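Local coordinates for protein CCMAN5 (PDB 2XSG) that hydrolyses alpha-mannosidic linkages as a calcium-containing glycoside hydrolase of family 92, probably trimming mannose from the glycans of glycoproteins, at residues Tyr347-Phe360 with Ser400-Val412. Sequence-based numbering, arbitrary orientation.
With B3P (2-[3-(2-hydroxy-1,1-dihydroxymethyl-ethylamino)-propylamino]-2-hydroxymethyl-propane-1,3-diol), chain D.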
# COMPACT_ATOMS: atom_id res chain seq x y z
N TYR A 347 3.90 12.22 -12.76
CA TYR A 347 4.12 12.51 -11.35
C TYR A 347 3.13 11.71 -10.50
O TYR A 347 1.91 11.84 -10.66
CB TYR A 347 4.02 14.01 -11.08
CG TYR A 347 4.21 14.41 -9.64
CD1 TYR A 347 5.49 14.43 -9.07
CD2 TYR A 347 3.13 14.75 -8.84
CE1 TYR A 347 5.67 14.79 -7.73
CE2 TYR A 347 3.31 15.13 -7.50
CZ TYR A 347 4.59 15.15 -6.96
OH TYR A 347 4.78 15.51 -5.64
N TYR A 348 3.67 10.89 -9.61
CA TYR A 348 2.89 10.18 -8.61
C TYR A 348 3.07 10.81 -7.23
O TYR A 348 4.10 11.44 -6.94
CB TYR A 348 3.29 8.69 -8.59
CG TYR A 348 2.99 8.01 -9.91
CD1 TYR A 348 3.93 8.00 -10.96
CD2 TYR A 348 1.75 7.43 -10.14
CE1 TYR A 348 3.63 7.39 -12.18
CE2 TYR A 348 1.45 6.84 -11.34
CZ TYR A 348 2.38 6.82 -12.35
OH TYR A 348 2.02 6.22 -13.53
N ASP A 349 2.04 10.65 -6.40
CA ASP A 349 2.01 11.19 -5.05
C ASP A 349 1.11 10.31 -4.18
O ASP A 349 0.26 9.57 -4.72
CB ASP A 349 1.49 12.63 -5.08
CG ASP A 349 1.78 13.40 -3.79
OD1 ASP A 349 2.45 12.87 -2.87
OD2 ASP A 349 1.28 14.54 -3.69
N SER A 350 1.31 10.41 -2.87
CA SER A 350 0.61 9.66 -1.80
C SER A 350 1.52 8.59 -1.24
O SER A 350 1.64 7.52 -1.81
CB SER A 350 -0.70 9.02 -2.25
OG SER A 350 -1.39 8.52 -1.11
N TRP A 351 2.16 8.90 -0.13
CA TRP A 351 3.27 8.10 0.34
C TRP A 351 3.01 7.61 1.76
O TRP A 351 2.38 8.31 2.54
CB TRP A 351 4.54 8.94 0.32
CG TRP A 351 4.84 9.55 -1.04
CD1 TRP A 351 4.52 10.80 -1.47
CD2 TRP A 351 5.54 8.92 -2.13
NE1 TRP A 351 4.96 10.99 -2.77
CE2 TRP A 351 5.59 9.85 -3.19
CE3 TRP A 351 6.13 7.66 -2.29
CZ2 TRP A 351 6.22 9.56 -4.40
CZ3 TRP A 351 6.74 7.36 -3.51
CH2 TRP A 351 6.78 8.31 -4.55
N ALA A 352 3.45 6.40 2.08
CA ALA A 352 3.38 5.86 3.43
C ALA A 352 4.67 5.07 3.62
O ALA A 352 4.66 3.90 4.00
CB ALA A 352 2.18 4.95 3.59
N THR A 353 5.78 5.74 3.34
CA THR A 353 7.03 5.06 3.11
C THR A 353 7.66 4.39 4.34
O THR A 353 8.43 3.44 4.20
CB THR A 353 7.98 6.01 2.34
OG1 THR A 353 7.23 6.56 1.25
CG2 THR A 353 9.21 5.27 1.80
N TRP A 354 7.32 4.86 5.54
CA TRP A 354 7.73 4.20 6.80
C TRP A 354 7.25 2.73 6.82
O TRP A 354 7.99 1.84 7.24
CB TRP A 354 7.16 4.96 8.00
CG TRP A 354 7.69 4.56 9.36
CD1 TRP A 354 8.76 5.12 10.01
CD2 TRP A 354 7.14 3.58 10.25
NE1 TRP A 354 8.93 4.51 11.24
CE2 TRP A 354 7.94 3.58 11.42
CE3 TRP A 354 6.06 2.70 10.18
CZ2 TRP A 354 7.70 2.72 12.51
CZ3 TRP A 354 5.81 1.84 11.26
CH2 TRP A 354 6.64 1.86 12.41
N ASP A 355 6.02 2.51 6.35
CA ASP A 355 5.45 1.16 6.24
C ASP A 355 5.83 0.43 4.97
O ASP A 355 6.04 -0.79 4.99
CB ASP A 355 3.91 1.17 6.29
CG ASP A 355 3.36 1.93 7.47
OD1 ASP A 355 2.67 2.96 7.27
OD2 ASP A 355 3.61 1.48 8.60
N ASP A 356 5.90 1.14 3.85
CA ASP A 356 5.86 0.45 2.57
C ASP A 356 7.14 0.36 1.75
O ASP A 356 7.10 -0.13 0.63
CB ASP A 356 4.71 0.99 1.70
CG ASP A 356 5.04 2.29 1.02
OD1 ASP A 356 6.19 2.79 1.17
OD2 ASP A 356 4.14 2.83 0.34
N PHE A 357 8.25 0.84 2.31
CA PHE A 357 9.46 1.06 1.50
C PHE A 357 9.93 -0.15 0.69
O PHE A 357 10.42 0.02 -0.42
CB PHE A 357 10.61 1.71 2.33
CG PHE A 357 11.24 0.79 3.36
CD1 PHE A 357 12.43 0.10 3.07
CD2 PHE A 357 10.71 0.68 4.63
CE1 PHE A 357 13.05 -0.72 4.03
CE2 PHE A 357 11.31 -0.15 5.61
CZ PHE A 357 12.48 -0.85 5.30
N ARG A 358 9.77 -1.36 1.23
CA ARG A 358 10.22 -2.55 0.49
C ARG A 358 9.38 -2.86 -0.76
O ARG A 358 9.82 -3.63 -1.62
CB ARG A 358 10.22 -3.79 1.39
CG ARG A 358 11.41 -3.89 2.30
CD ARG A 358 11.60 -5.33 2.81
NE ARG A 358 12.90 -5.51 3.43
CZ ARG A 358 13.20 -5.03 4.63
NH1 ARG A 358 12.29 -4.38 5.33
NH2 ARG A 358 14.41 -5.21 5.14
N LYS A 359 8.19 -2.29 -0.86
CA LYS A 359 7.29 -2.62 -1.98
C LYS A 359 7.85 -2.11 -3.31
O LYS A 359 7.68 -2.76 -4.36
CB LYS A 359 5.85 -2.12 -1.72
CG LYS A 359 5.59 -0.68 -2.12
CD LYS A 359 4.15 -0.25 -1.87
CE LYS A 359 3.89 1.09 -2.52
NZ LYS A 359 2.74 1.84 -1.89
N PHE A 360 8.52 -0.95 -3.27
CA PHE A 360 9.04 -0.33 -4.47
C PHE A 360 10.09 -1.22 -5.12
O PHE A 360 10.14 -1.31 -6.35
CB PHE A 360 9.62 1.07 -4.17
CG PHE A 360 8.58 2.05 -3.69
CD1 PHE A 360 7.75 2.70 -4.59
CD2 PHE A 360 8.41 2.30 -2.34
CE1 PHE A 360 6.77 3.60 -4.17
CE2 PHE A 360 7.44 3.22 -1.89
CZ PHE A 360 6.63 3.87 -2.82
N SER A 400 -0.89 17.36 -2.53
CA SER A 400 -1.69 17.37 -3.77
C SER A 400 -2.75 16.28 -3.83
O SER A 400 -3.68 16.36 -4.63
CB SER A 400 -0.79 17.33 -5.03
OG SER A 400 -0.23 16.04 -5.25
N VAL A 401 -2.59 15.27 -2.97
CA VAL A 401 -3.49 14.10 -2.86
C VAL A 401 -3.44 13.66 -1.39
O VAL A 401 -2.49 14.01 -0.69
CB VAL A 401 -3.03 12.92 -3.74
CG1 VAL A 401 -3.07 13.28 -5.23
CG2 VAL A 401 -1.63 12.45 -3.33
N PRO A 402 -4.45 12.88 -0.91
CA PRO A 402 -4.33 12.34 0.43
C PRO A 402 -3.03 11.57 0.53
O PRO A 402 -2.62 10.89 -0.43
CB PRO A 402 -5.53 11.39 0.57
CG PRO A 402 -6.18 11.34 -0.73
CD PRO A 402 -5.73 12.50 -1.54
N THR A 403 -2.36 11.70 1.67
CA THR A 403 -1.03 11.12 1.83
C THR A 403 -0.77 10.78 3.30
O THR A 403 -1.59 11.10 4.17
CB THR A 403 0.04 12.07 1.25
OG1 THR A 403 1.28 11.37 1.07
CG2 THR A 403 0.23 13.31 2.16
N VAL A 404 0.33 10.10 3.57
CA VAL A 404 0.54 9.59 4.93
C VAL A 404 1.85 10.10 5.54
O VAL A 404 1.83 10.97 6.38
CB VAL A 404 0.48 8.06 5.00
CG1 VAL A 404 0.48 7.58 6.46
CG2 VAL A 404 -0.76 7.54 4.26
N ARG A 405 2.98 9.53 5.11
CA ARG A 405 4.26 9.75 5.80
C ARG A 405 5.43 9.38 4.86
O ARG A 405 5.23 8.67 3.87
CB ARG A 405 4.32 8.96 7.12
CG ARG A 405 4.29 7.44 6.96
CD ARG A 405 4.15 6.71 8.30
NE ARG A 405 5.11 7.11 9.31
CZ ARG A 405 5.16 6.63 10.55
NH1 ARG A 405 4.31 5.69 10.93
NH2 ARG A 405 6.08 7.06 11.40
N TRP A 406 6.63 9.88 5.16
CA TRP A 406 7.70 9.91 4.17
C TRP A 406 9.03 9.32 4.63
O TRP A 406 9.99 9.32 3.87
CB TRP A 406 7.92 11.35 3.66
CG TRP A 406 6.64 12.01 3.18
CD1 TRP A 406 6.10 11.94 1.93
CD2 TRP A 406 5.75 12.81 3.97
NE1 TRP A 406 4.92 12.66 1.88
CE2 TRP A 406 4.68 13.20 3.11
CE3 TRP A 406 5.74 13.24 5.31
CZ2 TRP A 406 3.62 14.00 3.56
CZ3 TRP A 406 4.69 14.04 5.75
CH2 TRP A 406 3.64 14.40 4.88
N GLU A 407 9.09 8.81 5.85
CA GLU A 407 10.32 8.19 6.34
C GLU A 407 10.76 7.06 5.43
O GLU A 407 9.92 6.38 4.86
CB GLU A 407 10.16 7.66 7.77
CG GLU A 407 9.77 8.68 8.82
CD GLU A 407 8.27 8.69 9.13
OE1 GLU A 407 7.46 8.29 8.27
OE2 GLU A 407 7.92 9.11 10.24
N ARG A 408 12.07 6.84 5.33
CA ARG A 408 12.68 5.79 4.50
C ARG A 408 12.74 6.16 3.02
O ARG A 408 13.22 5.36 2.21
CB ARG A 408 12.01 4.40 4.66
CG ARG A 408 11.82 3.87 6.09
CD ARG A 408 13.12 3.66 6.87
NE ARG A 408 13.49 4.85 7.64
CZ ARG A 408 13.00 5.18 8.83
NH1 ARG A 408 12.09 4.42 9.43
NH2 ARG A 408 13.41 6.30 9.43
N SER A 409 12.25 7.35 2.65
CA SER A 409 12.37 7.82 1.25
C SER A 409 13.81 7.72 0.72
O SER A 409 14.01 7.41 -0.44
CB SER A 409 11.89 9.27 1.09
OG SER A 409 10.48 9.38 1.23
N SER A 410 14.80 8.00 1.58
CA SER A 410 16.22 7.94 1.15
C SER A 410 16.60 6.54 0.68
O SER A 410 17.46 6.37 -0.21
CB SER A 410 17.18 8.40 2.26
OG SER A 410 17.27 7.43 3.32
N VAL A 411 15.95 5.53 1.27
CA VAL A 411 16.22 4.13 0.95
C VAL A 411 15.62 3.82 -0.41
O VAL A 411 16.25 3.15 -1.22
CB VAL A 411 15.64 3.20 2.04
CG1 VAL A 411 15.79 1.71 1.66
CG2 VAL A 411 16.33 3.50 3.41
N VAL A 412 14.41 4.32 -0.66
CA VAL A 412 13.71 4.10 -1.92
C VAL A 412 14.47 4.74 -3.10
O VAL A 412 14.60 4.13 -4.18
CB VAL A 412 12.25 4.64 -1.86
CG1 VAL A 412 11.54 4.41 -3.19
CG2 VAL A 412 11.47 4.00 -0.69
C1 B3P D . 0.09 5.15 13.59
C2 B3P D . 0.81 4.91 12.27
C3 B3P D . 0.27 4.03 14.61
N2 B3P D . 0.06 4.14 11.26
C8 B3P D . -0.22 4.65 9.93
C9 B3P D . -0.69 3.49 9.05
C10 B3P D . -1.31 5.72 10.01
C11 B3P D . 1.05 5.29 9.34
O1 B3P D . -1.43 3.97 7.90
O2 B3P D . -2.45 5.13 10.62
O3 B3P D . 2.17 4.42 9.48
O HOH W 1 7.86 9.03 0.62
O HOH W 2 10.39 2.02 8.97
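Trp351 O is gripped by two backbone N-H groups of the facing segment. Val404 N, 2.9 Å from Trp351 O, comes nearly along the C=O axis, while Arg405 N lies above the carbonyl plane. Thr353 N returns a bond to Arg405 O, so Ala352 and Arg405 form a single beta bridge; Ala352 occupies the N-cap position of helix 353-366. Upstream, side chains continue the pairing: Thr403 OG1 accepts an almost straight bond from Trp351 N (169°), Ser350 OG donates to Pro402 O, and Ser400 OG reaches the anti lone pair of Asp349 OD2 at 2.6 Å.

Beyond the bridge, the Arg405 guanidinium lies flat on the Trp354 indole, planes 6° apart and CZ 3.8 Å from the centroid of the five-membered ring, a cation-pi stack. Its rotation is fixed by Glu407, gripped side-on through NE and NH2, with Arg405 NE 2.8 Å from Glu407 OE1. A bend at chi3 (-52°) turns the guanidinium so that it lies over the indole face. At the edge of the guanidinium, Arg405 NH1 donates to O3 of the bound B3P, 2.9 Å away, and that hydroxyl donates to Asp355 OD1. With an alanine at Arg405, Glu407 is likely to lose its ion-pair mate, one indole face its stacked guanidinium and B3P O3 a donor.

Gln460 OE1 accepts from both Trp354 NE1 and Arg408 NH1. Deeper in, Thr353 CG2 and Val412 CG2 meet tip to tip at 3.6 Å, and Val412 CG1 makes an off-centre CH-pi contact with Phe360, packing helices 353-366 and 409-418 together. Within the catalytic domain, a polyhydroxy ligand held by Arg405 and Asp355, the latter's side chain about 4 Å from a calcium ion, is consistent with a place in or next to the sugar-binding pocket of a GH92 alpha-mannosidase.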